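Local structure of CdiI toxin (Salmonella enterica subsp. enterica serovar Rubislaw str. ATCC 10717, 4ZQU) at residues B[94-97]-B[98-102]; B[111-114]-B[115-119]; B[136-139]-B[140-143]. The protein neutralises its cognate CdiA-CT toxin as the immunity protein of a contact-dependent growth inhibition system, binding the toxin partly through a shared beta sheet. All blocks are in the same frame, centred on the assembly; numbering follows the deposited sequence.

How the contacts relate
Contacts 1, 2 and 3 follow one another along the chain and meet in space around F114. The centres of contacts 1 and 2 are about 13 Å apart, and there L113 and F114 of helix 110-115 pack against V98 of helix 87-105, with F114 CZ 3.7 Å from V98 CG2. Contacts 2 and 3 are closer, about 9 Å between centres, and W142 NE1 is hydrogen-bonded to M117 O at 3.1 Å. Contacts 1 and 3, with centres about 17 Å apart, are joined by a probable hydrogen bond from Y94 OH to E140 OE2 (2.8 Å). Contact 3 carries the edge strand that pairs with the CdiA-CT toxin, which Y94 of contact 1 also touches.

Contact 1: residues B[94-97]-B[98-102]; sequences YDEW and VKKLM
Y94 and W97 both hold CG trans to the backbone N (chi1 168° and 178°), which swings each ring along helix 87-105 to meet the residue one turn later, V98 and L101 respectively. V98 CG2 stands over one face of the phenol, 3.8 Å from the ring centroid and displaced toward the rim on the side of CZ and CE1. The same methyl lies in the plane of the indole at its edge, 3.6 Å from W97 CE3, so a single branch of the valine is shared by two aromatic rings. L101 CD1 covers a face of the indole instead, 3.6 Å from the centroid of the six-membered ring and nearest to CZ2 and CH2. The two face contacts, V98 CG2 on Y94 and L101 CD1 on W97, are CH-pi.

Beneath these groups runs regular helical bonding, with V98 N donating to Y94 O (2.8 Å), K99 N to D95 O and K100 N to E96 O. E96 and K99 run alongside each other, and a bend late in the lysine chain brings K99 NZ to E96 OE2 at 3.2 Å. The ammonium reaches the oxygen on its syn side, 26° out of the carboxylate plane, and a water bridges E96 OE2 and K99 NZ. K100 NZ stays 4.1 Å from E96 OE1, an attraction of opposite charges beyond a true ion pair.

W97 NE1 is hydrogen-bonded to D22, and L32 and Q38 of strand 30-41 touch the indole, while L113 and F114 pack on V98. The chemistry therefore divides the helix: an apolar, aromatic side faces the rest of the protein and, at Y94, the toxin, while the water-bridged E96-K99 pair lies on the outer side, where solvent would probably screen the charges.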
ATOM      1  N   TYR B  94      -5.314 -12.626  -3.329  1.00 33.24           N
ATOM      2  CA  TYR B  94      -5.719 -12.132  -2.023  1.00 32.53           C
ATOM      3  C   TYR B  94      -7.025 -12.798  -1.606  1.00 34.82           C
ATOM      4  O   TYR B  94      -7.181 -13.218  -0.461  1.00 36.33           O
ATOM      5  CB  TYR B  94      -5.878 -10.615  -2.043  1.00 32.12           C
ATOM      6  CG  TYR B  94      -6.568 -10.058  -0.821  1.00 34.62           C
ATOM      7  CD1 TYR B  94      -5.921 -10.017   0.408  1.00 35.28           C
ATOM      8  CD2 TYR B  94      -7.867  -9.567  -0.895  1.00 36.06           C
ATOM      9  CE1 TYR B  94      -6.549  -9.505   1.530  1.00 35.07           C
ATOM     10  CE2 TYR B  94      -8.503  -9.053   0.222  1.00 35.98           C
ATOM     11  CZ  TYR B  94      -7.839  -9.024   1.431  1.00 35.93           C
ATOM     12  OH  TYR B  94      -8.466  -8.512   2.547  1.00 36.81           O
ATOM     13  N   ASP B  95      -7.958 -12.899  -2.549  1.00 36.28           N
ATOM     14  CA  ASP B  95      -9.249 -13.524  -2.286  1.00 38.72           C
ATOM     15  C   ASP B  95      -9.087 -15.000  -1.949  1.00 40.00           C
ATOM     16  O   ASP B  95      -9.848 -15.551  -1.152  1.00 42.20           O
ATOM     17  CB  ASP B  95     -10.184 -13.353  -3.485  1.00 40.08           C
ATOM     18  CG  ASP B  95     -10.618 -11.913  -3.687  1.00 40.28           C
ATOM     19  OD1 ASP B  95     -10.649 -11.151  -2.697  1.00 39.55           O
ATOM     20  OD2 ASP B  95     -10.937 -11.543  -4.836  1.00 41.95           O
ATOM     21  N   GLU B  96      -8.095 -15.639  -2.558  1.00 40.03           N
ATOM     22  CA  GLU B  96      -7.776 -17.026  -2.240  1.00 39.67           C
ATOM     23  C   GLU B  96      -7.086 -17.125  -0.887  1.00 36.26           C
ATOM     24  O   GLU B  96      -7.304 -18.073  -0.134  1.00 37.72           O
ATOM     25  CB  GLU B  96      -6.900 -17.642  -3.329  1.00 39.68           C
ATOM     26  CG  GLU B  96      -7.652 -17.930  -4.609  1.00 44.48           C
ATOM     27  CD  GLU B  96      -8.850 -18.829  -4.376  1.00 49.90           C
ATOM     28  OE1 GLU B  96      -8.761 -19.735  -3.519  1.00 50.10           O
ATOM     29  OE2 GLU B  96      -9.885 -18.624  -5.046  1.00 53.84           O
ATOM     30  N   TRP B  97      -6.252 -16.137  -0.588  1.00 32.78           N
ATOM     31  CA  TRP B  97      -5.598 -16.061   0.708  1.00 32.03           C
ATOM     32  C   TRP B  97      -6.642 -15.938   1.808  1.00 36.45           C
ATOM     33  O   TRP B  97      -6.551 -16.602   2.841  1.00 37.68           O
ATOM     34  CB  TRP B  97      -4.633 -14.875   0.748  1.00 29.34           C
ATOM     35  CG  TRP B  97      -3.949 -14.702   2.062  1.00 29.47           C
ATOM     36  CD1 TRP B  97      -2.769 -15.265   2.450  1.00 29.25           C
ATOM     37  CD2 TRP B  97      -4.396 -13.904   3.163  1.00 29.69           C
ATOM     38  NE1 TRP B  97      -2.454 -14.868   3.729  1.00 28.91           N
ATOM     39  CE2 TRP B  97      -3.438 -14.033   4.188  1.00 29.03           C
ATOM     40  CE3 TRP B  97      -5.515 -13.093   3.384  1.00 31.63           C
ATOM     41  CZ2 TRP B  97      -3.564 -13.381   5.415  1.00 31.20           C
ATOM     42  CZ3 TRP B  97      -5.639 -12.448   4.604  1.00 32.22           C
ATOM     43  CH2 TRP B  97      -4.670 -12.595   5.603  1.00 31.92           C
ATOM     44  N   VAL B  98      -7.638 -15.090   1.568  1.00 38.27           N
ATOM     45  CA  VAL B  98      -8.725 -14.876   2.514  1.00 39.11           C
ATOM     46  C   VAL B  98      -9.588 -16.124   2.649  1.00 43.80           C
ATOM     47  O   VAL B  98      -9.914 -16.542   3.761  1.00 48.40           O
ATOM     48  CB  VAL B  98      -9.619 -13.692   2.092  1.00 38.38           C
ATOM     49  CG1 VAL B  98     -10.858 -13.615   2.975  1.00 40.57           C
ATOM     50  CG2 VAL B  98      -8.842 -12.387   2.143  1.00 34.90           C
ATOM     51  N   LYS B  99      -9.946 -16.715   1.513  1.00 43.89           N
ATOM     52  CA  LYS B  99     -10.831 -17.874   1.492  1.00 46.69           C
ATOM     53  C   LYS B  99     -10.231 -19.063   2.238  1.00 46.50           C
ATOM     54  O   LYS B  99     -10.928 -19.737   2.994  1.00 48.56           O
ATOM     55  CB  LYS B  99     -11.158 -18.274   0.050  1.00 49.28           C
ATOM     56  CG  LYS B  99     -12.141 -19.431  -0.065  1.00 52.83           C
ATOM     57  CD  LYS B  99     -12.272 -19.923  -1.500  1.00 53.45           C
ATOM     58  CE  LYS B  99     -12.784 -18.825  -2.417  1.00 54.66           C
ATOM     59  NZ  LYS B  99     -12.784 -19.243  -3.846  1.00 56.38           N
ATOM     60  N   LYS B 100      -8.940 -19.307   2.032  1.00 44.99           N
ATOM     61  CA  LYS B 100      -8.258 -20.424   2.684  1.00 45.20           C
ATOM     62  C   LYS B 100      -8.285 -20.315   4.207  1.00 47.00           C
ATOM     63  O   LYS B 100      -8.305 -21.326   4.906  1.00 48.34           O
ATOM     64  CB  LYS B 100      -6.808 -20.525   2.205  1.00 42.36           C
ATOM     65  CG  LYS B 100      -6.644 -21.203   0.857  1.00 43.47           C
ATOM     66  CD  LYS B 100      -5.192 -21.577   0.600  1.00 42.33           C
ATOM     67  CE  LYS B 100      -5.039 -22.334  -0.712  1.00 41.31           C
ATOM     68  NZ  LYS B 100      -5.477 -21.519  -1.880  1.00 40.51           N
ATOM     69  N   LEU B 101      -8.283 -19.088   4.718  1.00 47.11           N
ATOM     70  CA  LEU B 101      -8.282 -18.862   6.158  1.00 48.75           C
ATOM     71  C   LEU B 101      -9.675 -19.046   6.759  1.00 53.37           C
ATOM     72  O   LEU B 101      -9.818 -19.576   7.862  1.00 55.09           O
ATOM     73  CB  LEU B 101      -7.752 -17.462   6.476  1.00 46.51           C
ATOM     74  CG  LEU B 101      -6.282 -17.187   6.144  1.00 43.98           C
ATOM     75  CD1 LEU B 101      -5.924 -15.761   6.520  1.00 43.46           C
ATOM     76  CD2 LEU B 101      -5.355 -18.172   6.845  1.00 42.83           C
ATOM     77  N   MET B 102     -10.699 -18.607   6.033  1.00 54.65           N
ATOM     78  CA  MET B 102     -12.074 -18.767   6.494  1.00 56.52           C
ATOM     79  C   MET B 102     -12.470 -20.235   6.509  1.00 57.67           C
ATOM     80  O   MET B 102     -13.163 -20.687   7.415  1.00 60.55           O
ATOM     81  CB  MET B 102     -13.041 -17.974   5.615  1.00 57.64           C
ATOM     82  CG  MET B 102     -13.048 -16.480   5.889  1.00 58.31           C
ATOM     83  SD  MET B 102     -14.356 -15.628   4.987  1.00 55.14           S
ATOM     84  CE  MET B 102     -13.876 -15.962   3.296  1.00 81.46           C
TER
HETATM   85  O   HOH W   1     -11.371 -16.693  -4.314  1.00 46.84           O

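Contact 2: residues B[111-114]-B[115-119]; sequences RALF and KDMKS
The turn that leads from helix 110-115 into strand 118-124 is closed where M117 comes back against F114 and L113. M117 N donates to F114 O at 3.1 Å, spanning three residues; the donor stands well above the carbonyl plane, with a C=O...N angle of 116°. The M117 side chain then runs alongside that of F114. Its CG lies opposite the backbone N (chi1 175°), and the chain stays extended as far as the sulfur, which settles 3.6 Å from F114 CD1. Measured to the ring centroid, SD is 4.8 Å away and approaches obliquely. A bend at the last torsion turns CE toward L113, where it lies 3.6 Å from the carbonyl oxygen L113 O and 4.1 Å from L113 CD1. The other branch of that leucine, CD2, sits over a face of the F114 ring, 3.5 Å above its plane and offset toward the rim. The three apolar side chains form a small cluster, with W142 of strand 141-143 adding to the packing on F114. The arrangement is a Met-aromatic contact in the connection between a short helix and strand 118-124.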
ATOM      1  N   ARG B 111     -16.224 -10.819   7.902  1.00 60.64           N
ATOM      2  CA  ARG B 111     -16.205  -9.788   8.930  1.00 60.44           C
ATOM      3  C   ARG B 111     -15.703 -10.300  10.277  1.00 59.93           C
ATOM      4  O   ARG B 111     -15.144  -9.529  11.051  1.00 60.76           O
ATOM      5  CB  ARG B 111     -17.591  -9.159   9.087  1.00 62.86           C
ATOM      6  CG  ARG B 111     -18.212  -8.678   7.781  1.00 61.55           C
ATOM      7  CD  ARG B 111     -19.475  -7.865   8.044  1.00 65.35           C
ATOM      8  NE  ARG B 111     -19.515  -7.348   9.411  1.00 69.14           N
ATOM      9  CZ  ARG B 111     -19.249  -6.089   9.754  1.00 70.36           C
ATOM     10  NH1 ARG B 111     -18.920  -5.193   8.832  1.00 69.21           N
ATOM     11  NH2 ARG B 111     -19.311  -5.722  11.026  1.00 72.22           N
ATOM     12  N   ALA B 112     -15.884 -11.589  10.553  1.00 58.86           N
ATOM     13  CA  ALA B 112     -15.391 -12.167  11.803  1.00 59.91           C
ATOM     14  C   ALA B 112     -13.920 -12.550  11.679  1.00 57.33           C
ATOM     15  O   ALA B 112     -13.202 -12.613  12.678  1.00 57.69           O
ATOM     16  CB  ALA B 112     -16.223 -13.378  12.208  1.00 62.00           C
ATOM     17  N   LEU B 113     -13.479 -12.810  10.451  1.00 54.51           N
ATOM     18  CA  LEU B 113     -12.072 -13.095  10.176  1.00 50.51           C
ATOM     19  C   LEU B 113     -11.191 -11.898  10.524  1.00 50.63           C
ATOM     20  O   LEU B 113     -10.221 -12.022  11.271  1.00 50.37           O
ATOM     21  CB  LEU B 113     -11.873 -13.477   8.705  1.00 45.41           C
ATOM     22  CG  LEU B 113     -10.425 -13.612   8.217  1.00 41.97           C
ATOM     23  CD1 LEU B 113      -9.712 -14.761   8.910  1.00 37.19           C
ATOM     24  CD2 LEU B 113     -10.372 -13.789   6.707  1.00 40.14           C
ATOM     25  N   PHE B 114     -11.551 -10.739   9.985  1.00 51.85           N
ATOM     26  CA  PHE B 114     -10.735  -9.541  10.117  1.00 54.07           C
ATOM     27  C   PHE B 114     -11.058  -8.724  11.363  1.00 57.01           C
ATOM     28  O   PHE B 114     -10.286  -7.844  11.737  1.00 57.39           O
ATOM     29  CB  PHE B 114     -10.897  -8.659   8.878  1.00 54.96           C
ATOM     30  CG  PHE B 114     -10.402  -9.297   7.611  1.00 55.53           C
ATOM     31  CD1 PHE B 114      -9.046  -9.354   7.335  1.00 54.04           C
ATOM     32  CD2 PHE B 114     -11.292  -9.834   6.694  1.00 56.40           C
ATOM     33  CE1 PHE B 114      -8.587  -9.940   6.172  1.00 52.52           C
ATOM     34  CE2 PHE B 114     -10.839 -10.423   5.528  1.00 53.48           C
ATOM     35  CZ  PHE B 114      -9.486 -10.475   5.266  1.00 52.04           C
ATOM     36  N   LYS B 115     -12.189  -9.019  11.998  1.00 59.43           N
ATOM     37  CA  LYS B 115     -12.685  -8.224  13.123  1.00 61.99           C
ATOM     38  C   LYS B 115     -11.632  -7.974  14.197  1.00 64.74           C
ATOM     39  O   LYS B 115     -11.437  -6.839  14.634  1.00 65.91           O
ATOM     40  CB  LYS B 115     -13.899  -8.903  13.761  1.00 63.03           C
ATOM     41  CG  LYS B 115     -14.518  -8.116  14.898  1.00 64.77           C
ATOM     42  CD  LYS B 115     -15.815  -8.749  15.362  1.00 66.33           C
ATOM     43  CE  LYS B 115     -15.602 -10.199  15.748  1.00 66.40           C
ATOM     44  NZ  LYS B 115     -16.870 -10.853  16.168  1.00 70.21           N
ATOM     45  N   ASP B 116     -10.953  -9.033  14.622  1.00 65.69           N
ATOM     46  CA  ASP B 116      -9.966  -8.903  15.685  1.00 67.14           C
ATOM     47  C   ASP B 116      -8.552  -9.116  15.160  1.00 61.76           C
ATOM     48  O   ASP B 116      -7.700  -9.671  15.851  1.00 63.32           O
ATOM     49  CB  ASP B 116     -10.272  -9.889  16.813  1.00 73.10           C
ATOM     50  CG  ASP B 116     -11.583  -9.577  17.510  1.00 80.70           C
ATOM     51  OD1 ASP B 116     -11.952  -8.387  17.563  1.00 84.88           O
ATOM     52  OD2 ASP B 116     -12.255 -10.516  17.990  1.00 83.25           O
ATOM     53  N   MET B 117      -8.298  -8.643  13.944  1.00 56.13           N
ATOM     54  CA  MET B 117      -7.023  -8.900  13.289  1.00 51.32           C
ATOM     55  C   MET B 117      -6.102  -7.682  13.259  1.00 49.52           C
ATOM     56  O   MET B 117      -6.468  -6.622  12.752  1.00 49.99           O
ATOM     57  CB  MET B 117      -7.263  -9.402  11.863  1.00 48.54           C
ATOM     58  CG  MET B 117      -5.996  -9.590  11.053  1.00 45.10           C
ATOM     59  SD  MET B 117      -6.297 -10.380   9.466  1.00 50.59           S
ATOM     60  CE  MET B 117      -6.806 -12.013  10.000  1.00 34.76           C
ATOM     61  N   LYS B 118      -4.901  -7.851  13.804  1.00 47.71           N
ATOM     62  CA  LYS B 118      -3.864  -6.829  13.735  1.00 46.06           C
ATOM     63  C   LYS B 118      -2.858  -7.188  12.645  1.00 43.58           C
ATOM     64  O   LYS B 118      -2.772  -8.345  12.233  1.00 43.25           O
ATOM     65  CB  LYS B 118      -3.168  -6.679  15.080  1.00 48.11           C
ATOM     66  N   SER B 119      -2.096  -6.201  12.181  1.00 42.82           N
ATOM     67  CA  SER B 119      -1.128  -6.438  11.112  1.00 39.04           C
ATOM     68  C   SER B 119       0.210  -5.755  11.366  1.00 39.17           C
ATOM     69  O   SER B 119       0.262  -4.581  11.733  1.00 38.87           O
ATOM     70  CB  SER B 119      -1.694  -5.968   9.770  1.00 36.52           C
ATOM     71  OG  SER B 119      -0.774  -6.207   8.718  1.00 33.62           O
TER

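Contact 3: residues B[136-139]-B[140-143]; sequences HEKL and EVWG
H136 and W142 lie side by side as an offset stack, the imidazole and the five-membered ring of the indole 4.2 Å apart between centroids, their planes 15° from parallel. H136 CD2 sits over one face of the indole. The rotation of the imidazole is fixed by H136 NE2, which donates nearly straight (163°) to L139 O at 2.7 Å; the acceptor lies in the ring plane, the donor above the plane of the L139 carbonyl. W142 NE1 is hydrogen-bonded to M117 O just before strand 118-124, and K13 makes a cation-pi contact with the indole. L139 belongs to the type I turn K138-V141, closed by V141 N to K138 O (3.1 Å); K138 N to V141 O (2.9 Å) completes this antiparallel pair. Two residues, E137 and K138, sit against the single residue V141, forming a classic beta bulge. The carboxylate of E137 lies against the second strand, while OE1 forms a salt bridge to K22 of the CdiA-CT toxin chain. The hairpin packs through L139, E140 and W142 on helix 110-115, and V141, W142 and G143 pair antiparallel with a toxin strand, a beta-augmentation continuing the sheet across the interface.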
ATOM      1  N   HIS B 136      -5.544  -0.619  12.643  1.00 52.56           N
ATOM      2  CA  HIS B 136      -6.593  -1.303  11.899  1.00 51.15           C
ATOM      3  C   HIS B 136      -7.706  -0.330  11.524  1.00 52.29           C
ATOM      4  O   HIS B 136      -8.705  -0.213  12.232  1.00 55.20           O
ATOM      5  CB  HIS B 136      -7.154  -2.466  12.717  1.00 51.94           C
ATOM      6  CG  HIS B 136      -7.910  -3.462  11.901  1.00 51.94           C
ATOM      7  ND1 HIS B 136      -8.827  -4.338  12.455  1.00 54.22           N
ATOM      8  CD2 HIS B 136      -7.887  -3.739  10.578  1.00 49.13           C
ATOM      9  CE1 HIS B 136      -9.334  -5.096  11.504  1.00 52.39           C
ATOM     10  NE2 HIS B 136      -8.780  -4.756  10.352  1.00 49.32           N
ATOM     11  N   GLU B 137      -7.524   0.366  10.406  1.00 50.07           N
ATOM     12  CA  GLU B 137      -8.453   1.406   9.975  1.00 51.04           C
ATOM     13  C   GLU B 137      -9.822   0.840   9.617  1.00 51.67           C
ATOM     14  O   GLU B 137     -10.823   1.148  10.266  1.00 53.35           O
ATOM     15  CB  GLU B 137      -7.863   2.163   8.787  1.00 49.49           C
ATOM     16  CG  GLU B 137      -6.534   2.826   9.104  1.00 49.30           C
ATOM     17  CD  GLU B 137      -5.890   3.454   7.889  1.00 48.33           C
ATOM     18  OE1 GLU B 137      -6.415   3.263   6.774  1.00 47.69           O
ATOM     19  OE2 GLU B 137      -4.857   4.139   8.052  1.00 48.04           O
ATOM     20  N   LYS B 138      -9.861   0.018   8.575  1.00 49.25           N
ATOM     21  CA  LYS B 138     -11.077  -0.687   8.192  1.00 48.06           C
ATOM     22  C   LYS B 138     -10.826  -2.179   8.350  1.00 47.21           C
ATOM     23  O   LYS B 138      -9.695  -2.584   8.607  1.00 45.76           O
ATOM     24  CB  LYS B 138     -11.481  -0.344   6.758  1.00 46.20           C
ATOM     25  CG  LYS B 138     -11.876   1.111   6.576  1.00 48.75           C
ATOM     26  CD  LYS B 138     -12.190   1.441   5.129  1.00 49.67           C
ATOM     27  CE  LYS B 138     -12.610   2.899   4.994  1.00 52.80           C
ATOM     28  NZ  LYS B 138     -12.876   3.291   3.583  1.00 51.71           N
ATOM     29  N   LEU B 139     -11.869  -2.989   8.201  1.00 47.99           N
ATOM     30  CA  LEU B 139     -11.751  -4.433   8.396  1.00 47.11           C
ATOM     31  C   LEU B 139     -10.613  -5.029   7.573  1.00 44.57           C
ATOM     32  O   LEU B 139      -9.813  -5.811   8.079  1.00 40.14           O
ATOM     33  CB  LEU B 139     -13.064  -5.136   8.045  1.00 48.54           C
ATOM     34  CG  LEU B 139     -14.137  -5.230   9.134  1.00 51.81           C
ATOM     35  CD1 LEU B 139     -14.709  -3.860   9.477  1.00 54.91           C
ATOM     36  CD2 LEU B 139     -15.243  -6.182   8.709  1.00 53.05           C
ATOM     37  N   GLU B 140     -10.534  -4.636   6.308  1.00 44.24           N
ATOM     38  CA  GLU B 140      -9.497  -5.153   5.428  1.00 44.31           C
ATOM     39  C   GLU B 140      -8.465  -4.090   5.066  1.00 42.23           C
ATOM     40  O   GLU B 140      -7.754  -4.223   4.071  1.00 40.06           O
ATOM     41  CB  GLU B 140     -10.123  -5.726   4.157  1.00 48.23           C
ATOM     42  CG  GLU B 140     -10.959  -6.969   4.396  1.00 52.96           C
ATOM     43  CD  GLU B 140     -11.549  -7.530   3.121  1.00 56.43           C
ATOM     44  OE1 GLU B 140     -12.329  -6.812   2.458  1.00 58.72           O
ATOM     45  OE2 GLU B 140     -11.234  -8.688   2.781  1.00 57.06           O
ATOM     46  N   VAL B 141      -8.388  -3.034   5.874  1.00 42.30           N
ATOM     47  CA  VAL B 141      -7.434  -1.956   5.627  1.00 38.93           C
ATOM     48  C   VAL B 141      -6.678  -1.555   6.892  1.00 38.84           C
ATOM     49  O   VAL B 141      -7.278  -1.113   7.870  1.00 40.11           O
ATOM     50  CB  VAL B 141      -8.126  -0.698   5.056  1.00 39.36           C
ATOM     51  CG1 VAL B 141      -7.099   0.384   4.776  1.00 37.70           C
ATOM     52  CG2 VAL B 141      -8.904  -1.029   3.791  1.00 38.10           C
ATOM     53  N   TRP B 142      -5.358  -1.713   6.862  1.00 37.84           N
ATOM     54  CA  TRP B 142      -4.499  -1.246   7.948  1.00 38.02           C
ATOM     55  C   TRP B 142      -3.686  -0.040   7.488  1.00 37.00           C
ATOM     56  O   TRP B 142      -3.561   0.209   6.289  1.00 35.92           O
ATOM     57  CB  TRP B 142      -3.564  -2.356   8.426  1.00 37.00           C
ATOM     58  CG  TRP B 142      -4.268  -3.549   8.987  1.00 38.27           C
ATOM     59  CD1 TRP B 142      -4.473  -3.836  10.305  1.00 39.19           C
ATOM     60  CD2 TRP B 142      -4.860  -4.626   8.246  1.00 39.44           C
ATOM     61  NE1 TRP B 142      -5.150  -5.024  10.431  1.00 40.65           N
ATOM     62  CE2 TRP B 142      -5.402  -5.527   9.182  1.00 41.09           C
ATOM     63  CE3 TRP B 142      -4.981  -4.912   6.882  1.00 37.65           C
ATOM     64  CZ2 TRP B 142      -6.059  -6.697   8.797  1.00 41.58           C
ATOM     65  CZ3 TRP B 142      -5.634  -6.072   6.503  1.00 37.45           C
ATOM     66  CH2 TRP B 142      -6.165  -6.949   7.456  1.00 38.76           C
ATOM     67  N   GLY B 143      -3.135   0.709   8.436  1.00 37.26           N
ATOM     68  CA  GLY B 143      -2.408   1.916   8.095  1.00 36.82           C
ATOM     69  C   GLY B 143      -1.578   2.507   9.216  1.00 39.15           C
ATOM     70  O   GLY B 143      -1.232   1.817  10.172  1.00 38.96           O
TER